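Local coordinates for ABC-type transport auxiliary lipoprotein component domain-containing protein (PDB 2IQI) that is of unknown function but probably serves as the auxiliary lipoprotein component of an ABC-type transport system, at residues P23-V28 with T177-Q182; S29-V34 with I87-R92. One frame throughout, in Å; residues are numbered along the deposited sequence.

Contact 1 of 2, residues P23-V28 with T177-Q182; sequences PAWPQV and TLITGQ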
loop_
_atom_site.group_PDB
_atom_site.type_symbol
_atom_site.label_atom_id
_atom_site.label_comp_id
_atom_site.label_asym_id
_atom_site.label_seq_id
_atom_site.Cartn_x
_atom_site.Cartn_y
_atom_site.Cartn_z
ATOM N N PRO A 23 -8.920 17.058 -4.699
ATOM C CA PRO A 23 -10.165 17.736 -5.032
ATOM C C PRO A 23 -10.895 17.126 -6.183
ATOM O O PRO A 23 -12.064 17.386 -6.333
ATOM C CB PRO A 23 -9.713 19.160 -5.393
ATOM C CG PRO A 23 -8.484 19.340 -4.583
ATOM C CD PRO A 23 -7.790 17.999 -4.797
ATOM N N ALA A 24 -10.253 16.283 -6.967
ATOM C CA ALA A 24 -10.976 15.677 -8.063
ATOM C C ALA A 24 -11.508 14.273 -7.791
ATOM O O ALA A 24 -12.012 13.600 -8.722
ATOM C CB ALA A 24 -10.129 15.704 -9.323
ATOM N N TRP A 25 -11.380 13.803 -6.554
ATOM C CA TRP A 25 -11.940 12.510 -6.236
ATOM C C TRP A 25 -13.433 12.703 -6.036
ATOM O O TRP A 25 -13.845 13.608 -5.293
ATOM C CB TRP A 25 -11.327 11.909 -4.973
ATOM C CG TRP A 25 -9.855 11.514 -5.063
ATOM C CD1 TRP A 25 -9.121 11.300 -6.194
ATOM C CD2 TRP A 25 -8.971 11.241 -3.963
ATOM N NE1 TRP A 25 -7.846 10.943 -5.872
ATOM C CE2 TRP A 25 -7.720 10.897 -4.512
ATOM C CE3 TRP A 25 -9.120 11.247 -2.568
ATOM C CZ2 TRP A 25 -6.612 10.593 -3.721
ATOM C CZ3 TRP A 25 -8.007 10.939 -1.780
ATOM C CH2 TRP A 25 -6.771 10.625 -2.363
ATOM N N PRO A 26 -14.259 11.828 -6.648
ATOM C CA PRO A 26 -15.689 11.919 -6.402
ATOM C C PRO A 26 -15.974 11.722 -4.918
ATOM O O PRO A 26 -15.299 10.900 -4.240
ATOM C CB PRO A 26 -16.265 10.735 -7.187
ATOM C CG PRO A 26 -15.143 9.805 -7.332
ATOM C CD PRO A 26 -13.932 10.673 -7.489
ATOM N N GLN A 27 -16.931 12.515 -4.424
ATOM C CA GLN A 27 -17.593 12.273 -3.151
ATOM C C GLN A 27 -18.650 11.219 -3.392
ATOM O O GLN A 27 -19.541 11.436 -4.198
ATOM C CB GLN A 27 -18.230 13.545 -2.639
ATOM C CG GLN A 27 -18.683 13.415 -1.203
ATOM C CD GLN A 27 -18.568 14.720 -0.435
ATOM O OE1 GLN A 27 -18.949 15.795 -0.934
ATOM N NE2 GLN A 27 -18.034 14.636 0.789
ATOM N N VAL A 28 -18.537 10.068 -2.735
ATOM C CA VAL A 28 -19.417 8.948 -3.039
ATOM C C VAL A 28 -20.409 8.676 -1.908
ATOM O O VAL A 28 -20.405 9.370 -0.893
ATOM C CB VAL A 28 -18.650 7.639 -3.383
ATOM C CG1 VAL A 28 -17.648 7.862 -4.529
ATOM C CG2 VAL A 28 -17.992 7.070 -2.153
ATOM N N THR A 177 -9.770 3.713 -6.306
ATOM C CA THR A 177 -10.886 2.998 -5.707
ATOM C C THR A 177 -12.147 3.840 -5.768
ATOM O O THR A 177 -13.202 3.352 -6.144
ATOM C CB THR A 177 -10.606 2.637 -4.240
ATOM O OG1 THR A 177 -9.411 1.869 -4.197
ATOM C CG2 THR A 177 -11.756 1.791 -3.653
ATOM N N LEU A 178 -12.021 5.109 -5.403
ATOM C CA LEU A 178 -13.127 6.033 -5.477
ATOM C C LEU A 178 -13.589 6.233 -6.895
ATOM O O LEU A 178 -14.782 6.243 -7.130
ATOM C CB LEU A 178 -12.766 7.378 -4.889
ATOM C CG LEU A 178 -12.393 7.322 -3.429
ATOM C CD1 LEU A 178 -12.053 8.701 -3.064
ATOM C CD2 LEU A 178 -13.538 6.748 -2.547
ATOM N N ILE A 179 -12.670 6.440 -7.836
ATOM C CA ILE A 179 -13.078 6.735 -9.215
ATOM C C ILE A 179 -13.666 5.479 -9.861
ATOM O O ILE A 179 -14.778 5.530 -10.416
ATOM C CB ILE A 179 -11.930 7.372 -10.031
ATOM C CG1 ILE A 179 -11.740 8.804 -9.550
ATOM C CG2 ILE A 179 -12.181 7.313 -11.545
ATOM C CD1 ILE A 179 -10.476 9.430 -10.017
ATOM N N THR A 180 -12.958 4.356 -9.762
ATOM C CA THR A 180 -13.450 3.130 -10.359
ATOM C C THR A 180 -14.790 2.718 -9.720
ATOM O O THR A 180 -15.747 2.386 -10.422
ATOM C CB THR A 180 -12.438 1.976 -10.249
ATOM O OG1 THR A 180 -11.136 2.403 -10.702
ATOM C CG2 THR A 180 -12.905 0.818 -11.078
ATOM N N GLY A 181 -14.866 2.790 -8.397
ATOM C CA GLY A 181 -16.086 2.469 -7.708
ATOM C C GLY A 181 -17.245 3.271 -8.238
ATOM O O GLY A 181 -18.289 2.719 -8.573
ATOM N N GLN A 182 -17.040 4.576 -8.310
ATOM C CA GLN A 182 -18.044 5.519 -8.739
ATOM C C GLN A 182 -18.469 5.340 -10.209
ATOM O O GLN A 182 -19.629 5.527 -10.544
ATOM C CB GLN A 182 -17.537 6.934 -8.487
ATOM C CG GLN A 182 -18.550 8.062 -8.708
ATOM C CD GLN A 182 -19.814 7.946 -7.849
ATOM O OE1 GLN A 182 -20.001 7.006 -7.054
ATOM N NE2 GLN A 182 -20.689 8.913 -8.013
#
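Pro26 lies against one flank of helix 155-185, where its ring meets three residues of the segment 177-182. The ring carbons divide the work. CD reaches CG1 of Ile179 at 3.5 Å, the two side chains crossing at about a right angle; CG sits 3.6 Å from the backbone O of Leu178; and CB comes within 3.8 Å of CG of Gln182, whose aliphatic part runs past the ring in the opposite direction. Pro26 thus spans a full helical turn, from Leu178 to Gln182, with Ile179 at its edge.

A second apolar patch joins Trp25 to Leu178. Methyl CD1 of Leu178 lies along CB and the CE3 side of the indole, 3.8 Å from CB and 3.9 Å from CE3 of Trp25, and meets the ring system obliquely. With CG of Leu178 opposite the carbonyl carbon (chi1 -61°), its branch reaches out to the loop, and Phe81 of helix 69-82 also touches this leucine. The indole packs in addition on Val19 and Ser84.

The polar end of Gln182 makes a further contact, with Val28. The side chain leaves the backbone extended and bends at chi2 (58°), which brings OE1 to 3.6 Å from CG1 of Val28. This is van der Waals contact; the probable hydrogen-bond partner of OE1 is Trp30, just beyond the loop segment. Val28 is itself tied through its backbone to Lys86.

The contact is therefore a loop-on-helix interface made by apolar packing. It lays the irregular connection between strands 11-13 and 31-34 over the C-terminal part of the long helix 155-185, in the alpha/beta fold of this ABC-transport auxiliary lipoprotein domain.

Contact 2 of 2, residues S29-V34 with I87-R92; sequences SWQLLV and IAAVAR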
loop_
_atom_site.group_PDB
_atom_site.type_symbol
_atom_site.label_atom_id
_atom_site.label_comp_id
_atom_site.label_asym_id
_atom_site.label_seq_id
_atom_site.Cartn_x
_atom_site.Cartn_y
_atom_site.Cartn_z
ATOM N N SER A 29 -21.263 7.673 -2.087
ATOM C CA SER A 29 -22.159 7.252 -1.009
ATOM C C SER A 29 -22.344 5.717 -0.932
ATOM O O SER A 29 -23.154 5.233 -0.126
ATOM C CB SER A 29 -23.508 7.928 -1.152
ATOM O OG SER A 29 -24.237 7.236 -2.141
ATOM N N TRP A 30 -21.614 4.963 -1.773
ATOM C CA TRP A 30 -21.498 3.521 -1.566
ATOM C C TRP A 30 -20.538 3.248 -0.375
ATOM O O TRP A 30 -19.986 4.197 0.248
ATOM C CB TRP A 30 -21.110 2.776 -2.850
ATOM C CG TRP A 30 -20.051 3.464 -3.641
ATOM C CD1 TRP A 30 -20.238 4.368 -4.622
ATOM C CD2 TRP A 30 -18.635 3.314 -3.498
ATOM N NE1 TRP A 30 -19.034 4.792 -5.117
ATOM C CE2 TRP A 30 -18.030 4.167 -4.435
ATOM C CE3 TRP A 30 -17.813 2.543 -2.658
ATOM C CZ2 TRP A 30 -16.631 4.264 -4.582
ATOM C CZ3 TRP A 30 -16.411 2.647 -2.799
ATOM C CH2 TRP A 30 -15.844 3.495 -3.762
ATOM N N GLN A 31 -20.377 1.968 -0.030
ATOM C CA GLN A 31 -19.731 1.608 1.206
ATOM C C GLN A 31 -18.646 0.644 0.889
ATOM O O GLN A 31 -18.849 -0.238 0.036
ATOM C CB GLN A 31 -20.716 0.984 2.170
ATOM C CG GLN A 31 -21.786 1.964 2.634
ATOM C CD GLN A 31 -22.492 1.534 3.924
ATOM O OE1 GLN A 31 -23.083 2.384 4.621
ATOM N NE2 GLN A 31 -22.416 0.222 4.263
ATOM N N LEU A 32 -17.500 0.819 1.571
ATOM C CA LEU A 32 -16.287 0.125 1.220
ATOM C C LEU A 32 -15.767 -0.765 2.323
ATOM O O LEU A 32 -15.563 -0.342 3.473
ATOM C CB LEU A 32 -15.195 1.110 0.762
ATOM C CG LEU A 32 -13.851 0.558 0.228
ATOM C CD1 LEU A 32 -14.010 -0.329 -1.006
ATOM C CD2 LEU A 32 -12.876 1.675 -0.065
ATOM N N LEU A 33 -15.541 -2.012 1.955
ATOM C CA LEU A 33 -14.876 -2.929 2.844
ATOM C C LEU A 33 -13.432 -3.096 2.343
ATOM O O LEU A 33 -13.231 -3.522 1.195
ATOM C CB LEU A 33 -15.603 -4.290 2.913
ATOM C CG LEU A 33 -14.702 -5.379 3.526
ATOM C CD1 LEU A 33 -14.552 -5.126 4.996
ATOM C CD2 LEU A 33 -15.151 -6.821 3.263
ATOM N N VAL A 34 -12.445 -2.766 3.188
ATOM C CA VAL A 34 -11.062 -2.974 2.839
ATOM C C VAL A 34 -10.642 -4.327 3.411
ATOM O O VAL A 34 -10.562 -4.490 4.620
ATOM C CB VAL A 34 -10.160 -1.824 3.385
ATOM C CG1 VAL A 34 -8.678 -2.093 3.093
ATOM C CG2 VAL A 34 -10.581 -0.491 2.824
ATOM N N ILE A 87 -15.670 9.586 1.401
ATOM C CA ILE A 87 -16.425 8.347 1.635
ATOM C C ILE A 87 -16.739 8.151 3.120
ATOM O O ILE A 87 -15.847 8.040 3.944
ATOM C CB ILE A 87 -15.677 7.096 1.091
ATOM C CG1 ILE A 87 -16.476 5.834 1.349
ATOM C CG2 ILE A 87 -14.290 6.963 1.708
ATOM C CD1 ILE A 87 -16.021 4.674 0.533
ATOM N N ALA A 88 -18.025 8.094 3.439
ATOM C CA ALA A 88 -18.453 8.064 4.815
ATOM C C ALA A 88 -18.347 6.665 5.376
ATOM O O ALA A 88 -18.280 6.518 6.588
ATOM C CB ALA A 88 -19.887 8.614 4.964
ATOM N N ALA A 89 -18.322 5.641 4.528
ATOM C CA ALA A 89 -18.324 4.274 5.054
ATOM C C ALA A 89 -17.179 3.382 4.566
ATOM O O ALA A 89 -17.241 2.809 3.486
ATOM C CB ALA A 89 -19.699 3.593 4.819
ATOM N N VAL A 90 -16.139 3.263 5.383
ATOM C CA VAL A 90 -15.034 2.375 5.093
ATOM C C VAL A 90 -14.853 1.536 6.302
ATOM O O VAL A 90 -14.871 2.065 7.391
ATOM C CB VAL A 90 -13.700 3.100 4.960
ATOM C CG1 VAL A 90 -12.796 2.321 3.997
ATOM C CG2 VAL A 90 -13.895 4.528 4.527
ATOM N N ALA A 91 -14.616 0.245 6.124
ATOM C CA ALA A 91 -14.482 -0.623 7.260
ATOM C C ALA A 91 -13.538 -1.786 6.965
ATOM O O ALA A 91 -13.212 -2.045 5.798
ATOM C CB ALA A 91 -15.846 -1.121 7.660
ATOM N N ARG A 92 -13.120 -2.480 8.027
ATOM C CA ARG A 92 -12.247 -3.628 7.915
ATOM C C ARG A 92 -13.107 -4.847 8.157
ATOM O O ARG A 92 -14.168 -4.957 7.620
ATOM C CB ARG A 92 -11.114 -3.550 8.937
ATOM C CG ARG A 92 -10.425 -2.187 9.060
ATOM C CD ARG A 92 -9.399 -2.285 10.140
ATOM N NE ARG A 92 -8.189 -1.496 9.912
ATOM C CZ ARG A 92 -8.039 -0.229 10.310
ATOM N NH1 ARG A 92 -9.039 0.418 10.925
ATOM N NH2 ARG A 92 -6.884 0.401 10.100
HETATM O O HOH W 1 -20.043 6.828 2.194
#
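Leu32 is joined to the segment 87-92 by two backbone hydrogen bonds, and Val34 adds a third. Leu32 N donates to Ala89 O at 2.8 Å in a nearly straight bond (167° at the hydrogen). On the same edge, Leu32 O accepts from Ala91 N at 2.9 Å, a more bent bond at 142°. Val34 N then donates to Ala91 O over 2.8 Å. CA of Val90 also approaches Leu32 O to 3.2 Å, a CA-H...O contact beside the N-H...O hydrogen bond from Ala91 to the same oxygen.

Beside the start of the pairing, a water accepts from Ala88 N at 2.7 Å and donates to Trp30 O, bridging the two segments.

These bonds set Leu32 level with Val90 and Leu33 level with Ala91 in a parallel pair of strands, 31-34 and 89-91. Strand 31-34 also pairs in parallel with strand 101-110, so it is an inner strand of the mixed sheet, with helices 69-82 and 155-185 packed against the face carrying Leu32 and Val90.

On that face, Leu32 and Val90 lie side by side, pointing the same way, while CG1 of Val90 meets CG2 of Val34 at 3.8 Å, those two side chains crossing at a slant. Phe81 of helix 69-82 touches both Leu32 and Val90. The fully extended Ile87 (chi1 180°) brings its terminal CD1 against both CB of Leu32, at 3.7 Å, and CZ3 of Trp30, the side chains of Ile87 and Trp30 crossing at about a right angle. On the other face the extended side chain of Gln31 lies along the methyl of Ala89, from CG to the amide. At the far end, the guanidinium of Arg92 forms a salt bridge through NH2 with Asp75 of helix 69-82.

Contact 2 is nested within the long chain loop closed by contact 1, and their centres are about 12 Å apart, on the same side of the chain's centre. They are consecutive along the chain on one side, since 23-28 leads directly into 29-34. The indole of Trp30 connects them: NE1 lies 3.1 Å from OE1 of Gln182, a probable hydrogen bond, and CZ2 packs 3.6 Å from CA of Gly181. CH2 of the same ring comes to 3.6 Å from Thr177 O. The helix surface 177-182 therefore receives both the loop and the indole of Trp30, while Ile87 of contact 2 touches Val28 of contact 1.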